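Local coordinates for protein kinase A regulatory subunit, putative (Trypanosoma cruzi, PDB 6FTF), which probably regulates the catalytic subunit of a cAMP-independent protein kinase A and binds the nucleoside analogue 7-cyano-7-deazainosine in two cyclic-nucleotide-binding domains, at residues M206-V212 with K223-Q229; T41-S47 with R262-C267. One frame throughout, in Å; residues are numbered along the deposited sequence. Where two conformers were deposited one is given.

Contact 1 (M206-V212 with K223-Q229). With 7CI (7-cyano-7-deazainosine), chain E; EDO (1,2-ethanediol), chain C.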
loop_
_atom_site.group_PDB
_atom_site.type_symbol
_atom_site.label_atom_id
_atom_site.label_comp_id
_atom_site.label_asym_id
_atom_site.label_seq_id
_atom_site.Cartn_x
_atom_site.Cartn_y
_atom_site.Cartn_z
ATOM N N MET A 206 6.029 16.229 0.690
ATOM C CA MET A 206 7.469 16.187 0.898
ATOM C C MET A 206 8.080 17.575 0.927
ATOM O O MET A 206 9.086 17.792 1.616
ATOM C CB MET A 206 8.151 15.339 -0.185
ATOM C CG MET A 206 7.681 13.896 -0.196
ATOM S SD MET A 206 8.461 12.857 -1.444
ATOM C CE MET A 206 10.083 12.609 -0.720
ATOM N N GLU A 207 7.503 18.518 0.193
ATOM C CA GLU A 207 7.946 19.900 0.214
ATOM C C GLU A 207 6.789 20.773 -0.237
ATOM O O GLU A 207 6.038 20.393 -1.135
ATOM C CB GLU A 207 9.108 20.083 -0.762
ATOM C CG GLU A 207 9.748 21.439 -0.787
ATOM C CD GLU A 207 10.739 21.542 -1.933
ATOM O OE1 GLU A 207 11.592 20.638 -2.067
ATOM O OE2 GLU A 207 10.641 22.506 -2.719
ATOM N N GLY A 208 6.674 21.951 0.360
ATOM C CA GLY A 208 5.727 22.963 -0.076
ATOM C C GLY A 208 4.497 23.065 0.803
ATOM O O GLY A 208 4.381 22.421 1.849
ATOM N N THR A 209 3.571 23.912 0.352
ATOM C CA THR A 209 2.340 24.204 1.074
ATOM C C THR A 209 1.145 24.116 0.138
ATOM O O THR A 209 1.250 24.364 -1.061
ATOM C CB THR A 209 2.448 25.609 1.691
ATOM O OG1 THR A 209 3.586 25.625 2.570
ATOM C CG2 THR A 209 1.226 26.011 2.474
ATOM N N VAL A 210 0.015 23.692 0.702
ATOM C CA VAL A 210 -1.247 23.549 -0.016
ATOM C C VAL A 210 -2.349 24.259 0.749
ATOM O O VAL A 210 -2.252 24.488 1.954
ATOM C CB VAL A 210 -1.650 22.064 -0.245
ATOM C CG1 VAL A 210 -0.527 21.317 -0.963
ATOM C CG2 VAL A 210 -2.009 21.377 1.082
ATOM N N GLU A 211 -3.432 24.568 0.038
ATOM C CA GLU A 211 -4.644 25.105 0.641
ATOM C C GLU A 211 -5.815 24.185 0.334
ATOM O O GLU A 211 -5.908 23.618 -0.750
ATOM C CB GLU A 211 -4.956 26.530 0.154
ATOM C CG GLU A 211 -5.164 26.670 -1.351
ATOM C CD GLU A 211 -5.319 28.119 -1.819
ATOM O OE1 GLU A 211 -5.552 28.334 -3.041
ATOM O OE2 GLU A 211 -5.205 29.047 -0.986
ATOM N N VAL A 212 -6.688 24.037 1.316
ATOM C CA VAL A 212 -7.891 23.216 1.219
ATOM C C VAL A 212 -9.061 24.168 1.024
ATOM O O VAL A 212 -9.221 25.106 1.809
ATOM C CB VAL A 212 -8.072 22.388 2.498
ATOM C CG1 VAL A 212 -9.329 21.557 2.437
ATOM C CG2 VAL A 212 -6.878 21.483 2.734
ATOM N N LYS A 223 -11.911 29.092 1.643
ATOM C CA LYS A 223 -10.678 28.477 2.120
ATOM C C LYS A 223 -10.879 27.919 3.524
ATOM O O LYS A 223 -11.377 28.610 4.418
ATOM C CB LYS A 223 -9.540 29.497 2.100
ATOM C CG LYS A 223 -8.195 28.934 2.537
ATOM C CD LYS A 223 -7.042 29.824 2.085
ATOM C CE LYS A 223 -5.679 29.289 2.532
ATOM N NZ LYS A 223 -4.554 29.839 1.705
ATOM N N VAL A 224 -10.500 26.661 3.717
ATOM C CA VAL A 224 -10.652 25.998 5.003
ATOM C C VAL A 224 -9.383 26.094 5.834
ATOM O O VAL A 224 -9.431 26.459 7.013
ATOM C CB VAL A 224 -11.060 24.532 4.765
ATOM C CG1 VAL A 224 -11.077 23.753 6.068
ATOM C CG2 VAL A 224 -12.413 24.472 4.123
ATOM N N CYS A 225 -8.234 25.759 5.262
ATOM C CA CYS A 225 -6.973 25.740 5.996
ATOM C C CYS A 225 -5.837 25.512 5.008
ATOM O O CYS A 225 -6.058 25.379 3.801
ATOM C CB CYS A 225 -6.965 24.656 7.079
ATOM S SG CYS A 225 -6.903 22.946 6.465
ATOM N N GLU A 226 -4.617 25.450 5.541
ATOM C CA GLU A 226 -3.422 25.062 4.800
ATOM C C GLU A 226 -2.777 23.850 5.455
ATOM O O GLU A 226 -3.025 23.554 6.626
ATOM C CB GLU A 226 -2.400 26.207 4.760
ATOM C CG GLU A 226 -2.916 27.372 3.911
ATOM C CD GLU A 226 -1.883 28.460 3.652
ATOM O OE1 GLU A 226 -2.157 29.331 2.780
ATOM O OE2 GLU A 226 -0.813 28.458 4.300
ATOM N N PHE A 227 -1.967 23.140 4.675
ATOM C CA PHE A 227 -1.103 22.067 5.151
ATOM C C PHE A 227 0.258 22.250 4.497
ATOM O O PHE A 227 0.395 22.930 3.475
ATOM C CB PHE A 227 -1.668 20.684 4.812
ATOM C CG PHE A 227 -2.885 20.318 5.592
ATOM C CD1 PHE A 227 -2.828 20.146 6.964
ATOM C CD2 PHE A 227 -4.086 20.100 4.959
ATOM C CE1 PHE A 227 -3.962 19.800 7.686
ATOM C CE2 PHE A 227 -5.209 19.742 5.680
ATOM C CZ PHE A 227 -5.139 19.592 7.035
ATOM N N THR A 228 1.274 21.608 5.070
ATOM C CA THR A 228 2.633 21.794 4.580
ATOM C C THR A 228 3.432 20.505 4.761
ATOM O O THR A 228 2.874 19.437 5.010
ATOM C CB THR A 228 3.249 23.036 5.237
ATOM O OG1 THR A 228 4.480 23.374 4.595
ATOM C CG2 THR A 228 3.478 22.808 6.695
ATOM N N GLN A 229 4.747 20.615 4.606
ATOM C CA GLN A 229 5.633 19.462 4.606
ATOM C C GLN A 229 5.375 18.562 5.809
ATOM O O GLN A 229 5.329 19.025 6.950
ATOM C CB GLN A 229 7.071 19.992 4.617
ATOM C CG GLN A 229 8.142 18.935 4.619
ATOM C CD GLN A 229 9.529 19.521 4.498
ATOM O OE1 GLN A 229 9.737 20.542 3.825
ATOM N NE2 GLN A 229 10.483 18.899 5.170
HETATM C C1 7CI E . -8.809 17.538 2.866
HETATM N N1 7CI E . -9.963 18.152 3.627
HETATM O O1 7CI E . -9.090 17.562 1.484
HETATM C C2 7CI E . -9.829 18.825 4.757
HETATM N N2 7CI E . -8.704 19.143 5.440
HETATM O O2 7CI E . -7.277 15.755 3.130
HETATM C C3 7CI E . -8.826 19.924 6.532
HETATM N N3 7CI E . -10.090 20.315 7.002
HETATM O O3 7CI E . -9.024 14.030 2.102
HETATM C C4 7CI E . -11.241 19.969 6.347
HETATM N N4 7CI E . -14.630 18.858 4.106
HETATM C C5 7CI E . -11.143 19.220 5.156
HETATM O O5 7CI E . -12.333 20.330 6.871
HETATM C C6 7CI E . -12.079 18.706 4.161
HETATM C C7 7CI E . -11.260 18.064 3.242
HETATM C C8 7CI E . -13.470 18.795 4.136
HETATM C C9 7CI E . -8.607 16.106 3.221
HETATM C C10 7CI E . -9.429 15.424 2.256
HETATM C C11 7CI E . -9.126 16.234 0.977
HETATM C C12 7CI E . -10.241 16.128 -0.140
HETATM O O4 7CI E . -11.496 16.298 0.423
HETATM C C1 EDO C . 9.988 15.412 6.984
HETATM O O1 EDO C . 10.575 16.206 5.951
HETATM C C2 EDO C . 8.546 15.843 7.213
HETATM O O2 EDO C . 8.534 17.234 7.544
HETATM O O HOH W 1 8.486 22.644 2.536
#
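The F227 ring turns its edge to the nucleobase of 7-cyano-7-deazainosine, CE2 standing 3.6 Å from N2 in nearly the plane of the ring, while CG2 of V212 meets the same CE2 obliquely at 3.8 Å. Strands 209-215 and 221-228 form this antiparallel beta hairpin of the cyclic-nucleotide-binding barrel, and V210, V212, C225 and F227 point to its ligand side. V212 suits its place because both branches work: CG1, anti to the backbone N (chi1 179°), lies 3.6 Å from C2 of the base, while the other branch backs F227. C225 adds its polarisable sulfur, SG 3.6 Å from C3 of the base, and V224 touches the same rim of the heterocycle through CG1. Backbone bonds hold this wall together; V212 N to C225 O, 2.9 Å long, is almost straight at 176°.

The other face carries charge. K223, extended along its whole length, crosses E211 at about a right angle and forms a salt-bridge network, NZ donating to E211 OE2 at 2.9 Å and to E226 OE1 at 2.7 Å. Each carboxylate uses an anti lone pair, and the shared ammonium presumably offsets the repulsion between the two acids. Toward the open end of the hairpin, T228 OG1 donates to G208 O from 48° above the carbonyl plane. Glycine fits at 208, where phi is positive and a CB would jam against the carbonyl oxygen of E207. A single water closes this end, accepting from G208 N and donating to Q229 OE1.

Contact 2 (T41-S47 with R262-C267); sequences THNVLFS and RHFEMC
R262 reaches across to two backbone carbonyls of 41-47. NH1 bonds to T41 O at 2.9 Å, in the carbonyl plane and on a lone pair, with a C=O...N angle of 122°; NH2 makes a weak, bent bond of 2.8 Å to S47 O. The helix 30-42, the 3-10 turn at 44-45 and the helix 51-60 are consistent with the N3A motif of the first cyclic-nucleotide-binding domain, and R262 ties it to the turn entering helix 264-268 of the second. Arginine suits the place because its flat guanidinium offers two terminal nitrogens to two carbonyls at once; CG, between the backbone N and the carbonyl carbon (chi1 65°), carries the extended chain past T41 O. A water also links NH1 to F46 O.

Beneath the arginine lies H263, whose ring is sandwiched. R262 CG stands 3.7 Å above the centre of one face, and S47 OG 3.2 Å above the opposite face, toward the rim. In turn, CE1 of H263 lies over the centre of the guanidinium. H42 O and a water lie at the edge of the imidazole, the water joining NE2 to N43 O. A third water donates to H42 O and R262 O and accepts from M266 N. H42 CD2 comes 3.1 Å from R262 O, while ND1 of H42 is hydrogen-bonded to K38 O.

Farther out, V44 turns CG2 to CE of M266 and CG1 to SG of C267, and V44 N makes a weak bond to M266 SD; M266 and C267 were each deposited in two conformers, so exact distances there are doubtful. N43 shapes the bend as an Asx turn: its OD1 accepts from L45 N at 2.9 Å, and ND2 donates to G106 O.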
loop_
_atom_site.group_PDB
_atom_site.type_symbol
_atom_site.label_atom_id
_atom_site.label_comp_id
_atom_site.label_asym_id
_atom_site.label_seq_id
_atom_site.Cartn_x
_atom_site.Cartn_y
_atom_site.Cartn_z
ATOM N N THR A 41 -3.327 -6.976 -6.649
ATOM C CA THR A 41 -3.509 -5.541 -6.826
ATOM C C THR A 41 -3.677 -4.796 -5.510
ATOM O O THR A 41 -3.608 -3.555 -5.507
ATOM C CB THR A 41 -4.667 -5.221 -7.766
ATOM O OG1 THR A 41 -5.873 -5.735 -7.225
ATOM C CG2 THR A 41 -4.435 -5.792 -9.169
ATOM N N HIS A 42 -3.889 -5.492 -4.403
ATOM C CA HIS A 42 -3.937 -4.839 -3.104
ATOM C C HIS A 42 -2.685 -5.069 -2.277
ATOM O O HIS A 42 -2.590 -4.540 -1.170
ATOM C CB HIS A 42 -5.179 -5.291 -2.328
ATOM C CG HIS A 42 -6.447 -4.798 -2.938
ATOM N ND1 HIS A 42 -7.036 -5.405 -4.027
ATOM C CD2 HIS A 42 -7.210 -3.716 -2.653
ATOM C CE1 HIS A 42 -8.123 -4.735 -4.368
ATOM N NE2 HIS A 42 -8.253 -3.707 -3.549
ATOM N N ASN A 43 -1.716 -5.812 -2.788
ATOM C CA ASN A 43 -0.480 -6.085 -2.070
ATOM C C ASN A 43 0.634 -5.208 -2.616
ATOM O O ASN A 43 0.868 -5.168 -3.826
ATOM C CB ASN A 43 -0.110 -7.565 -2.195
ATOM C CG ASN A 43 1.120 -7.909 -1.399
ATOM O OD1 ASN A 43 2.225 -7.495 -1.740
ATOM N ND2 ASN A 43 0.953 -8.681 -0.333
ATOM N N VAL A 44 1.334 -4.520 -1.720
ATOM C CA VAL A 44 2.274 -3.485 -2.133
ATOM C C VAL A 44 3.425 -3.993 -2.992
ATOM O O VAL A 44 4.051 -3.185 -3.691
ATOM C CB VAL A 44 2.837 -2.703 -0.933
ATOM C CG1 VAL A 44 1.720 -2.106 -0.110
ATOM C CG2 VAL A 44 3.777 -3.578 -0.103
ATOM N N LEU A 45 3.754 -5.283 -2.952
ATOM C CA LEU A 45 4.874 -5.780 -3.746
ATOM C C LEU A 45 4.613 -5.708 -5.238
ATOM O O LEU A 45 5.565 -5.802 -6.017
ATOM C CB LEU A 45 5.173 -7.232 -3.385
ATOM C CG LEU A 45 5.682 -7.465 -1.969
ATOM C CD1 LEU A 45 5.693 -8.942 -1.636
ATOM C CD2 LEU A 45 7.068 -6.866 -1.769
ATOM N N PHE A 46 3.359 -5.544 -5.649
ATOM C CA PHE A 46 2.970 -5.546 -7.057
ATOM C C PHE A 46 2.454 -4.189 -7.514
ATOM O O PHE A 46 1.879 -4.085 -8.599
ATOM C CB PHE A 46 1.932 -6.646 -7.295
ATOM C CG PHE A 46 2.345 -7.979 -6.734
ATOM C CD1 PHE A 46 3.117 -8.862 -7.459
ATOM C CD2 PHE A 46 2.001 -8.315 -5.449
ATOM C CE1 PHE A 46 3.510 -10.067 -6.909
ATOM C CE2 PHE A 46 2.391 -9.518 -4.892
ATOM C CZ PHE A 46 3.147 -10.384 -5.617
ATOM N N SER A 47 2.704 -3.142 -6.727
ATOM C CA SER A 47 2.037 -1.856 -6.886
ATOM C C SER A 47 2.187 -1.265 -8.279
ATOM O O SER A 47 1.264 -0.591 -8.758
ATOM C CB SER A 47 2.590 -0.838 -5.891
ATOM O OG SER A 47 2.299 -1.209 -4.568
ATOM N N ARG A 262 -6.085 1.544 -3.233
ATOM C CA ARG A 262 -6.062 0.084 -3.152
ATOM C C ARG A 262 -4.999 -0.435 -2.194
ATOM O O ARG A 262 -5.103 -1.583 -1.748
ATOM C CB ARG A 262 -5.889 -0.547 -4.535
ATOM C CG ARG A 262 -4.578 -0.259 -5.224
ATOM C CD ARG A 262 -4.667 -0.480 -6.751
ATOM N NE ARG A 262 -3.502 0.005 -7.518
ATOM C CZ ARG A 262 -2.521 -0.762 -7.994
ATOM N NH1 ARG A 262 -2.511 -2.074 -7.780
ATOM N NH2 ARG A 262 -1.533 -0.222 -8.687
ATOM N N HIS A 263 -3.996 0.379 -1.865
ATOM C CA HIS A 263 -2.927 -0.015 -0.961
ATOM C C HIS A 263 -3.084 0.581 0.423
ATOM O O HIS A 263 -2.257 0.313 1.302
ATOM C CB HIS A 263 -1.594 0.399 -1.558
ATOM C CG HIS A 263 -1.315 -0.258 -2.862
ATOM N ND1 HIS A 263 -1.025 0.445 -4.004
ATOM C CD2 HIS A 263 -1.339 -1.571 -3.218
ATOM C CE1 HIS A 263 -0.853 -0.400 -5.006
ATOM N NE2 HIS A 263 -1.052 -1.631 -4.554
ATOM N N PHE A 264 -4.145 1.343 0.666
ATOM C CA PHE A 264 -4.288 2.068 1.925
ATOM C C PHE A 264 -4.359 1.121 3.111
ATOM O O PHE A 264 -3.673 1.319 4.116
ATOM C CB PHE A 264 -5.537 2.948 1.841
ATOM C CG PHE A 264 -5.859 3.697 3.097
ATOM C CD1 PHE A 264 -5.067 4.746 3.522
ATOM C CD2 PHE A 264 -7.000 3.394 3.821
ATOM C CE1 PHE A 264 -5.382 5.456 4.666
ATOM C CE2 PHE A 264 -7.326 4.115 4.954
ATOM C CZ PHE A 264 -6.508 5.143 5.377
ATOM N N GLU A 265 -5.218 0.105 3.030
ATOM C CA GLU A 265 -5.380 -0.811 4.153
ATOM C C GLU A 265 -4.060 -1.484 4.507
ATOM O O GLU A 265 -3.663 -1.532 5.680
ATOM C CB GLU A 265 -6.443 -1.857 3.811
ATOM C CG GLU A 265 -6.764 -2.794 4.957
ATOM C CD GLU A 265 -7.376 -2.061 6.134
ATOM O OE1 GLU A 265 -8.162 -1.117 5.898
ATOM O OE2 GLU A 265 -7.067 -2.418 7.291
ATOM N N MET A 266 -3.346 -1.989 3.504
ATOM C CA MET A 266 -2.123 -2.725 3.799
ATOM C C MET A 266 -1.064 -1.821 4.404
ATOM O O MET A 266 -0.388 -2.207 5.364
ATOM C CB MET A 266 -1.570 -3.437 2.565
ATOM C CG MET A 266 -0.242 -4.149 2.851
ATOM S SD MET A 266 0.190 -5.444 1.656
ATOM C CE MET A 266 1.916 -5.534 2.017
ATOM N N CYS A 267 -0.887 -0.630 3.865
ATOM C CA CYS A 267 0.235 0.253 4.212
ATOM C C CYS A 267 -0.043 1.076 5.458
ATOM O O CYS A 267 0.858 1.373 6.249
ATOM C CB CYS A 267 0.447 1.271 3.096
ATOM S SG CYS A 267 1.037 0.577 1.597
HETATM O O HOH W 2 -4.227 -2.889 0.678
HETATM O O HOH W 3 -0.344 -3.970 -5.997
HETATM O O HOH W 4 -0.842 -3.506 -9.126
#

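The two contacts play different parts in one two-domain chain. Contact 1 is local, a hairpin whose centre is about 23 Å from that of the chain and which forms part of one wall of the second nucleoside pocket. The centre of contact 2 lies about 3 Å from the chain centre; it closes a loop of more than 200 residues, within which contact 1 is nested. Their centres are about 26 Å apart and their nearest atoms about 14 Å. Contact 2 lines neither pocket, yet the M266 side chain comes within about 9 Å of the other bound 7-cyano-7-deazainosine. Segment 262-267 follows strand 254-260, whose I255 makes backbone hydrogen bonds with M206 and E207, a classic beta bulge.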